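Local coordinates for Atg1 tMIT (Kluyveromyces marxianus, PDB 4P1N), which forms part of a serine/threonine protein kinase that is essential in autophagy, where it is required for the formation of autophagosomes, at residues A200-E205 / N210-A215; E224-E229 / E254-Y259. All blocks are in the same frame, centred on the assembly; numbering follows the deposited sequence.

Interaction 1. Residues A200-E205 / N210-A215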
ATOM      1  N   ALA B 200     -20.283 -19.243   6.513  1.00 50.19           N
ATOM      2  CA  ALA B 200     -21.629 -19.765   6.472  1.00 52.87           C
ATOM      3  C   ALA B 200     -22.098 -20.335   7.826  1.00 58.13           C
ATOM      4  O   ALA B 200     -23.259 -20.116   8.219  1.00 59.17           O
ATOM      5  CB  ALA B 200     -21.729 -20.825   5.388  1.00 53.46           C
ATOM      6  N   ARG B 201     -21.221 -21.073   8.519  1.00 58.12           N
ATOM      7  CA  ARG B 201     -21.499 -21.509   9.898  1.00 60.67           C
ATOM      8  C   ARG B 201     -21.700 -20.280  10.787  1.00 61.11           C
ATOM      9  O   ARG B 201     -22.638 -20.216  11.577  1.00 62.54           O
ATOM     10  CB  ARG B 201     -20.370 -22.383  10.436  1.00 59.58           C
ATOM     11  N   LEU B 202     -20.843 -19.283  10.620  1.00 59.90           N
ATOM     12  CA  LEU B 202     -20.990 -18.036  11.356  1.00 62.91           C
ATOM     13  C   LEU B 202     -22.353 -17.389  11.066  1.00 67.23           C
ATOM     14  O   LEU B 202     -23.110 -17.037  11.991  1.00 65.66           O
ATOM     15  CB  LEU B 202     -19.891 -17.054  10.987  1.00 61.77           C
ATOM     16  CG  LEU B 202     -19.499 -16.107  12.115  1.00 67.13           C
ATOM     17  CD1 LEU B 202     -18.297 -16.688  12.847  1.00 74.35           C
ATOM     18  CD2 LEU B 202     -19.146 -14.727  11.614  1.00 65.53           C
ATOM     19  N   GLU B 203     -22.657 -17.261   9.776  1.00 64.27           N
ATOM     20  CA  GLU B 203     -23.889 -16.631   9.330  1.00 66.82           C
ATOM     21  C   GLU B 203     -25.100 -17.296   9.989  1.00 70.01           C
ATOM     22  O   GLU B 203     -26.011 -16.600  10.432  1.00 71.08           O
ATOM     23  CB  GLU B 203     -24.004 -16.667   7.794  1.00 65.87           C
ATOM     24  CG  GLU B 203     -24.920 -15.588   7.227  1.00 66.86           C
ATOM     25  CD  GLU B 203     -25.272 -15.764   5.748  1.00 65.75           C
ATOM     26  OE1 GLU B 203     -26.458 -15.566   5.421  1.00 66.71           O
ATOM     27  OE2 GLU B 203     -24.391 -16.082   4.911  1.00 59.98           O
ATOM     28  N   MET B 204     -25.097 -18.628  10.082  1.00 72.56           N
ATOM     29  CA  MET B 204     -26.227 -19.343  10.685  1.00 75.91           C
ATOM     30  C   MET B 204     -26.264 -19.293  12.223  1.00 76.44           C
ATOM     31  O   MET B 204     -27.299 -19.561  12.815  1.00 74.96           O
ATOM     32  CB  MET B 204     -26.378 -20.778  10.150  1.00 78.03           C
ATOM     33  CG  MET B 204     -25.205 -21.719  10.281  1.00 80.52           C
ATOM     34  SD  MET B 204     -25.376 -23.098   9.115  1.00 82.15           S
ATOM     35  CE  MET B 204     -26.633 -24.068   9.938  1.00 85.72           C
ATOM     36  N   GLU B 205     -25.166 -18.898  12.855  1.00 76.06           N
ATOM     37  CA  GLU B 205     -25.141 -18.691  14.305  1.00 78.73           C
ATOM     38  C   GLU B 205     -25.506 -17.251  14.704  1.00 77.97           C
ATOM     39  O   GLU B 205     -25.301 -16.860  15.852  1.00 81.53           O
ATOM     40  CB  GLU B 205     -23.765 -19.090  14.866  1.00 80.77           C
ATOM     41  CG  GLU B 205     -23.560 -20.596  14.895  1.00 85.71           C
ATOM     42  CD  GLU B 205     -22.162 -21.000  15.316  1.00 88.71           C
ATOM     43  OE1 GLU B 205     -21.188 -20.576  14.649  1.00 90.95           O
ATOM     44  OE2 GLU B 205     -22.040 -21.758  16.306  1.00 91.37           O
ATOM     45  N   ASN B 210     -21.137  -8.177   8.637  1.00 55.81           N
ATOM     46  CA  ASN B 210     -19.994  -7.593   7.966  1.00 55.71           C
ATOM     47  C   ASN B 210     -18.862  -8.593   7.915  1.00 54.56           C
ATOM     48  O   ASN B 210     -18.215  -8.750   6.874  1.00 49.77           O
ATOM     49  CB  ASN B 210     -19.541  -6.324   8.678  1.00 60.18           C
ATOM     50  CG  ASN B 210     -20.569  -5.215   8.611  1.00 64.11           C
ATOM     51  OD1 ASN B 210     -20.382  -4.161   9.204  1.00 72.02           O
ATOM     52  ND2 ASN B 210     -21.657  -5.442   7.892  1.00 69.79           N
ATOM     53  N   THR B 211     -18.662  -9.291   9.035  1.00 54.42           N
ATOM     54  CA  THR B 211     -17.606 -10.301   9.149  1.00 54.43           C
ATOM     55  C   THR B 211     -17.828 -11.352   8.083  1.00 50.74           C
ATOM     56  O   THR B 211     -16.915 -11.689   7.344  1.00 50.29           O
ATOM     57  CB  THR B 211     -17.598 -10.921  10.574  1.00 56.16           C
ATOM     58  OG1 THR B 211     -17.364  -9.879  11.526  1.00 59.49           O
ATOM     59  CG2 THR B 211     -16.542 -11.970  10.732  1.00 55.31           C
ATOM     60  N   CYS B 212     -19.070 -11.818   7.970  1.00 50.33           N
ATOM     61  CA  CYS B 212     -19.430 -12.806   6.960  1.00 49.68           C
ATOM     62  C   CYS B 212     -19.213 -12.292   5.543  1.00 48.67           C
ATOM     63  O   CYS B 212     -18.729 -13.044   4.701  1.00 47.47           O
ATOM     64  CB  CYS B 212     -20.877 -13.224   7.107  1.00 52.66           C
ATOM     65  SG  CYS B 212     -21.239 -13.991   8.682  1.00 59.75           S
ATOM     66  N   GLU B 213     -19.544 -11.017   5.310  1.00 47.55           N
ATOM     67  CA  GLU B 213     -19.439 -10.404   3.981  1.00 49.96           C
ATOM     68  C   GLU B 213     -18.006 -10.343   3.500  1.00 46.80           C
ATOM     69  O   GLU B 213     -17.705 -10.657   2.357  1.00 44.22           O
ATOM     70  CB  GLU B 213     -20.016  -8.977   3.964  1.00 53.28           C
ATOM     71  CG  GLU B 213     -19.694  -8.206   2.673  1.00 58.01           C
ATOM     72  CD  GLU B 213     -20.457  -6.888   2.502  1.00 64.02           C
ATOM     73  OE1 GLU B 213     -21.098  -6.431   3.473  1.00 65.25           O
ATOM     74  OE2 GLU B 213     -20.399  -6.308   1.382  1.00 68.62           O
ATOM     75  N   LEU B 214     -17.123  -9.922   4.391  1.00 50.10           N
ATOM     76  CA  LEU B 214     -15.716  -9.824   4.076  1.00 50.02           C
ATOM     77  C   LEU B 214     -15.104 -11.189   3.835  1.00 43.14           C
ATOM     78  O   LEU B 214     -14.283 -11.336   2.937  1.00 44.01           O
ATOM     79  CB  LEU B 214     -14.988  -9.112   5.201  1.00 59.40           C
ATOM     80  CG  LEU B 214     -13.597  -8.673   4.755  1.00 69.14           C
ATOM     81  CD1 LEU B 214     -13.520  -7.149   4.770  1.00 78.89           C
ATOM     82  CD2 LEU B 214     -12.549  -9.310   5.644  1.00 71.31           C
ATOM     83  N   ALA B 215     -15.509 -12.192   4.614  1.00 40.82           N
ATOM     84  CA  ALA B 215     -15.033 -13.546   4.382  1.00 39.28           C
ATOM     85  C   ALA B 215     -15.420 -14.063   2.993  1.00 40.93           C
ATOM     86  O   ALA B 215     -14.557 -14.486   2.227  1.00 40.39           O
ATOM     87  CB  ALA B 215     -15.501 -14.492   5.470  1.00 40.01           C
TER
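The flat carboxylate of Glu203 takes no part in meeting Cys212; the contact is made lower down, where CB of Glu203 lies 3.9 Å from SG of Cys212. With CG anti to the backbone N (chi1 -157°) and the chain extended beyond it, the acid group is carried to partners elsewhere: OE1 forms salt bridges with Lys273 and Arg266, and OE2 is hydrogen-bonded to Tyr216 OH. The sulfur is the focus of the packing. Cys212 SG comes within 3.7 Å of Glu203 N and, at the same distance, meets Leu202 CD2. That methyl also touches Thr211 CG2 at 3.9 Å, the two side chains roughly perpendicular to each other, while Thr211 OG1 is hydrogen-bonded to Asn134 of the second subunit. No hydrogen bond joins the two segments. Cys212 and Glu203 also lie nearest in backbone, CA to CA 6.3 Å, and both side chains rest on Leu270 of helix 250-273. The short axes approach to 9.4 Å at 161° between their directions, which is the geometry of an antiparallel helical hairpin, here two of the three helices of an MIT-type bundle.

Interaction 2. Residues E224-E229 / E254-Y259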
ATOM      1  N   GLU B 224     -10.799 -16.120  -7.790  1.00 42.11           N
ATOM      2  CA  GLU B 224     -10.643 -15.409  -9.074  1.00 44.51           C
ATOM      3  C   GLU B 224      -9.212 -15.423  -9.552  1.00 41.14           C
ATOM      4  O   GLU B 224      -8.947 -15.490 -10.737  1.00 41.47           O
ATOM      5  CB  GLU B 224     -11.145 -13.976  -9.003  1.00 49.26           C
ATOM      6  CG  GLU B 224     -12.619 -13.898  -9.332  1.00 58.44           C
ATOM      7  CD  GLU B 224     -13.302 -12.727  -8.686  1.00 62.92           C
ATOM      8  OE1 GLU B 224     -14.465 -12.914  -8.281  1.00 68.33           O
ATOM      9  OE2 GLU B 224     -12.682 -11.641  -8.584  1.00 67.93           O
ATOM     10  N   ILE B 225      -8.277 -15.408  -8.609  1.00 39.64           N
ATOM     11  CA  ILE B 225      -6.887 -15.516  -8.955  1.00 38.69           C
ATOM     12  C   ILE B 225      -6.664 -16.769  -9.804  1.00 38.94           C
ATOM     13  O   ILE B 225      -5.947 -16.731 -10.802  1.00 39.65           O
ATOM     14  CB  ILE B 225      -6.008 -15.503  -7.690  1.00 39.28           C
ATOM     15  CG1 ILE B 225      -6.023 -14.101  -7.097  1.00 39.39           C
ATOM     16  CG2 ILE B 225      -4.577 -15.929  -8.011  1.00 38.71           C
ATOM     17  CD1 ILE B 225      -5.572 -14.065  -5.650  1.00 41.79           C
ATOM     18  N   LEU B 226      -7.315 -17.858  -9.419  1.00 40.24           N
ATOM     19  CA  LEU B 226      -7.145 -19.136 -10.076  1.00 41.36           C
ATOM     20  C   LEU B 226      -7.843 -19.226 -11.426  1.00 45.44           C
ATOM     21  O   LEU B 226      -7.526 -20.105 -12.208  1.00 46.98           O
ATOM     22  CB  LEU B 226      -7.661 -20.243  -9.182  1.00 40.99           C
ATOM     23  CG  LEU B 226      -7.050 -20.373  -7.782  1.00 40.58           C
ATOM     24  CD1 LEU B 226      -7.589 -21.606  -7.087  1.00 40.75           C
ATOM     25  CD2 LEU B 226      -5.531 -20.453  -7.908  1.00 42.35           C
ATOM     26  N   LEU B 227      -8.809 -18.349 -11.674  1.00 48.55           N
ATOM     27  CA  LEU B 227      -9.532 -18.304 -12.946  1.00 51.63           C
ATOM     28  C   LEU B 227      -9.005 -17.197 -13.836  1.00 53.19           C
ATOM     29  O   LEU B 227      -9.447 -17.064 -14.950  1.00 53.23           O
ATOM     30  CB  LEU B 227     -11.028 -18.082 -12.710  1.00 52.96           C
ATOM     31  CG  LEU B 227     -11.754 -19.210 -11.973  1.00 53.74           C
ATOM     32  CD1 LEU B 227     -13.193 -18.816 -11.680  1.00 56.09           C
ATOM     33  CD2 LEU B 227     -11.683 -20.495 -12.776  1.00 53.07           C
ATOM     34  N   ASP B 228      -8.071 -16.396 -13.345  1.00 51.25           N
ATOM     35  CA  ASP B 228      -7.545 -15.310 -14.133  1.00 54.87           C
ATOM     36  C   ASP B 228      -6.322 -15.784 -14.918  1.00 57.49           C
ATOM     37  O   ASP B 228      -5.306 -16.214 -14.336  1.00 54.09           O
ATOM     38  CB  ASP B 228      -7.194 -14.139 -13.215  1.00 55.55           C
ATOM     39  CG  ASP B 228      -6.779 -12.901 -13.979  1.00 58.85           C
ATOM     40  OD1 ASP B 228      -5.891 -12.983 -14.845  1.00 62.15           O
ATOM     41  OD2 ASP B 228      -7.310 -11.821 -13.680  1.00 65.05           O
ATOM     42  N   GLU B 229      -6.402 -15.653 -16.240  1.00 57.43           N
ATOM     43  CA  GLU B 229      -5.349 -16.152 -17.127  1.00 61.31           C
ATOM     44  C   GLU B 229      -4.000 -15.505 -16.873  1.00 57.96           C
ATOM     45  O   GLU B 229      -3.001 -16.183 -16.925  1.00 62.35           O
ATOM     46  CB  GLU B 229      -5.735 -16.017 -18.622  1.00 61.78           C
ATOM     47  N   GLU B 254     -13.421 -25.740 -14.115  1.00 59.89           N
ATOM     48  CA  GLU B 254     -14.880 -25.843 -14.083  1.00 65.08           C
ATOM     49  C   GLU B 254     -15.420 -26.025 -12.651  1.00 60.88           C
ATOM     50  O   GLU B 254     -16.411 -25.421 -12.284  1.00 59.80           O
ATOM     51  CB  GLU B 254     -15.358 -26.966 -15.022  1.00 70.29           C
ATOM     52  CG  GLU B 254     -16.871 -27.124 -15.107  1.00 79.12           C
ATOM     53  CD  GLU B 254     -17.615 -25.795 -15.229  1.00 82.39           C
ATOM     54  OE1 GLU B 254     -17.112 -24.870 -15.914  1.00 81.33           O
ATOM     55  OE2 GLU B 254     -18.711 -25.678 -14.631  1.00 88.24           O
ATOM     56  N   MET B 255     -14.761 -26.836 -11.842  1.00 60.03           N
ATOM     57  CA  MET B 255     -15.123 -26.952 -10.435  1.00 60.89           C
ATOM     58  C   MET B 255     -14.973 -25.621  -9.661  1.00 58.03           C
ATOM     59  O   MET B 255     -15.862 -25.245  -8.890  1.00 58.02           O
ATOM     60  CB  MET B 255     -14.267 -28.034  -9.791  1.00 65.67           C
ATOM     61  CG  MET B 255     -14.815 -28.584  -8.492  1.00 69.30           C
ATOM     62  SD  MET B 255     -13.681 -29.771  -7.736  1.00 75.55           S
ATOM     63  CE  MET B 255     -13.823 -31.143  -8.863  1.00 76.21           C
ATOM     64  N   ILE B 256     -13.854 -24.917  -9.864  1.00 55.32           N
ATOM     65  CA  ILE B 256     -13.620 -23.606  -9.235  1.00 51.63           C
ATOM     66  C   ILE B 256     -14.663 -22.602  -9.713  1.00 51.89           C
ATOM     67  O   ILE B 256     -15.195 -21.823  -8.911  1.00 49.81           O
ATOM     68  CB  ILE B 256     -12.171 -23.066  -9.479  1.00 50.50           C
ATOM     69  CG1 ILE B 256     -11.145 -23.972  -8.804  1.00 49.66           C
ATOM     70  CG2 ILE B 256     -11.985 -21.652  -8.927  1.00 48.03           C
ATOM     71  CD1 ILE B 256      -9.789 -23.982  -9.461  1.00 50.04           C
ATOM     72  N   ARG B 257     -14.982 -22.630 -11.002  1.00 55.16           N
ATOM     73  CA  ARG B 257     -16.057 -21.793 -11.518  1.00 58.53           C
ATOM     74  C   ARG B 257     -17.375 -22.025 -10.761  1.00 59.63           C
ATOM     75  O   ARG B 257     -18.090 -21.070 -10.461  1.00 58.36           O
ATOM     76  CB  ARG B 257     -16.271 -22.025 -13.015  1.00 63.81           C
ATOM     77  CG  ARG B 257     -15.377 -21.172 -13.878  1.00 68.93           C
ATOM     78  CD  ARG B 257     -15.766 -21.236 -15.353  1.00 75.02           C
ATOM     79  NE  ARG B 257     -14.563 -21.062 -16.159  1.00 80.52           N
ATOM     80  CZ  ARG B 257     -13.920 -22.032 -16.802  1.00 84.29           C
ATOM     81  NH1 ARG B 257     -14.370 -23.284 -16.790  1.00 87.29           N
ATOM     82  NH2 ARG B 257     -12.816 -21.737 -17.480  1.00 85.11           N
ATOM     83  N   LYS B 258     -17.690 -23.284 -10.458  1.00 60.38           N
ATOM     84  CA  LYS B 258     -18.926 -23.601  -9.753  1.00 61.65           C
ATOM     85  C   LYS B 258     -18.908 -22.981  -8.356  1.00 56.87           C
ATOM     86  O   LYS B 258     -19.832 -22.278  -7.961  1.00 55.47           O
ATOM     87  CB  LYS B 258     -19.147 -25.119  -9.654  1.00 66.69           C
ATOM     88  CG  LYS B 258     -19.198 -25.861 -10.991  1.00 72.14           C
ATOM     89  CD  LYS B 258     -20.470 -25.606 -11.789  1.00 75.08           C
ATOM     90  CE  LYS B 258     -21.567 -26.633 -11.496  1.00 80.11           C
ATOM     91  NZ  LYS B 258     -21.559 -27.795 -12.436  1.00 82.53           N
ATOM     92  N   TYR B 259     -17.839 -23.224  -7.617  1.00 56.25           N
ATOM     93  CA  TYR B 259     -17.673 -22.607  -6.282  1.00 52.17           C
ATOM     94  C   TYR B 259     -17.749 -21.100  -6.299  1.00 48.15           C
ATOM     95  O   TYR B 259     -18.393 -20.500  -5.436  1.00 48.65           O
ATOM     96  CB  TYR B 259     -16.398 -23.096  -5.624  1.00 51.64           C
ATOM     97  CG  TYR B 259     -16.521 -24.526  -5.149  1.00 55.21           C
ATOM     98  CD1 TYR B 259     -17.427 -24.845  -4.159  1.00 58.16           C
ATOM     99  CD2 TYR B 259     -15.749 -25.550  -5.692  1.00 58.30           C
ATOM    100  CE1 TYR B 259     -17.581 -26.142  -3.712  1.00 62.20           C
ATOM    101  CE2 TYR B 259     -15.882 -26.860  -5.243  1.00 61.44           C
ATOM    102  CZ  TYR B 259     -16.812 -27.133  -4.251  1.00 63.36           C
ATOM    103  OH  TYR B 259     -16.995 -28.375  -3.748  1.00 69.34           O
TER
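Arg257, whose CG packs against Leu227, sends NH1 back along its own helix to Glu254 OE1, 3.3 Å away, in a salt bridge with an N-H...O angle of 152°. OE1 is met on its anti side and lies at the edge of the guanidinium, only 9° out of its plane; Glu250 OE2 adds a long, weak ion pair to NH1. Apart from this charged pair, the contact is apolar. Both methyls of Leu227 press on one side of the arginine stem, CD1 and CD2 each lying 3.9 Å from Arg257 CG. Leu227 CG meets Ile256 CG2, also at 3.9 Å, the two side chains running alongside with opposite headings. Ile256 has CG1 beside its backbone N (chi1 -65°), which sets its two branches on different leucines: CG2 faces Leu227, whereas CD1 reaches Leu226 CD1 at 4.0 Å, the two side chains meeting nearly square-on. Leu226 also touches Ile188 of helix 184-204. Putting an alanine at Leu227 would probably open a gap over Ile256 CG2 and leave the stem of Arg257 freer to move. Cohesion between the segments therefore rests on van der Waals contact, with the ion pair confined to one helix.

From the N terminus the chain builds helices 10-33, 95-129 and 137-170 before reaching helix 184-204, where interaction 1 begins. Interaction 1 closes a short connection, with four residues between its segments, onto the start of helix 209-227. Interaction 2 opens near the other end of that helix and closes a longer loop, of 24 residues with strands 237-238 and 244-245, onto helix 250-273. The contacts lie in series, neither nesting nor crossing; their centres are 22 Å apart and their nearest atoms about 10 Å. Together they join helix 209-227 to both its bundle neighbours. Within segment 224-229, Ile225 touches helices 10-33 and 95-129, linking this bundle to the earlier helices.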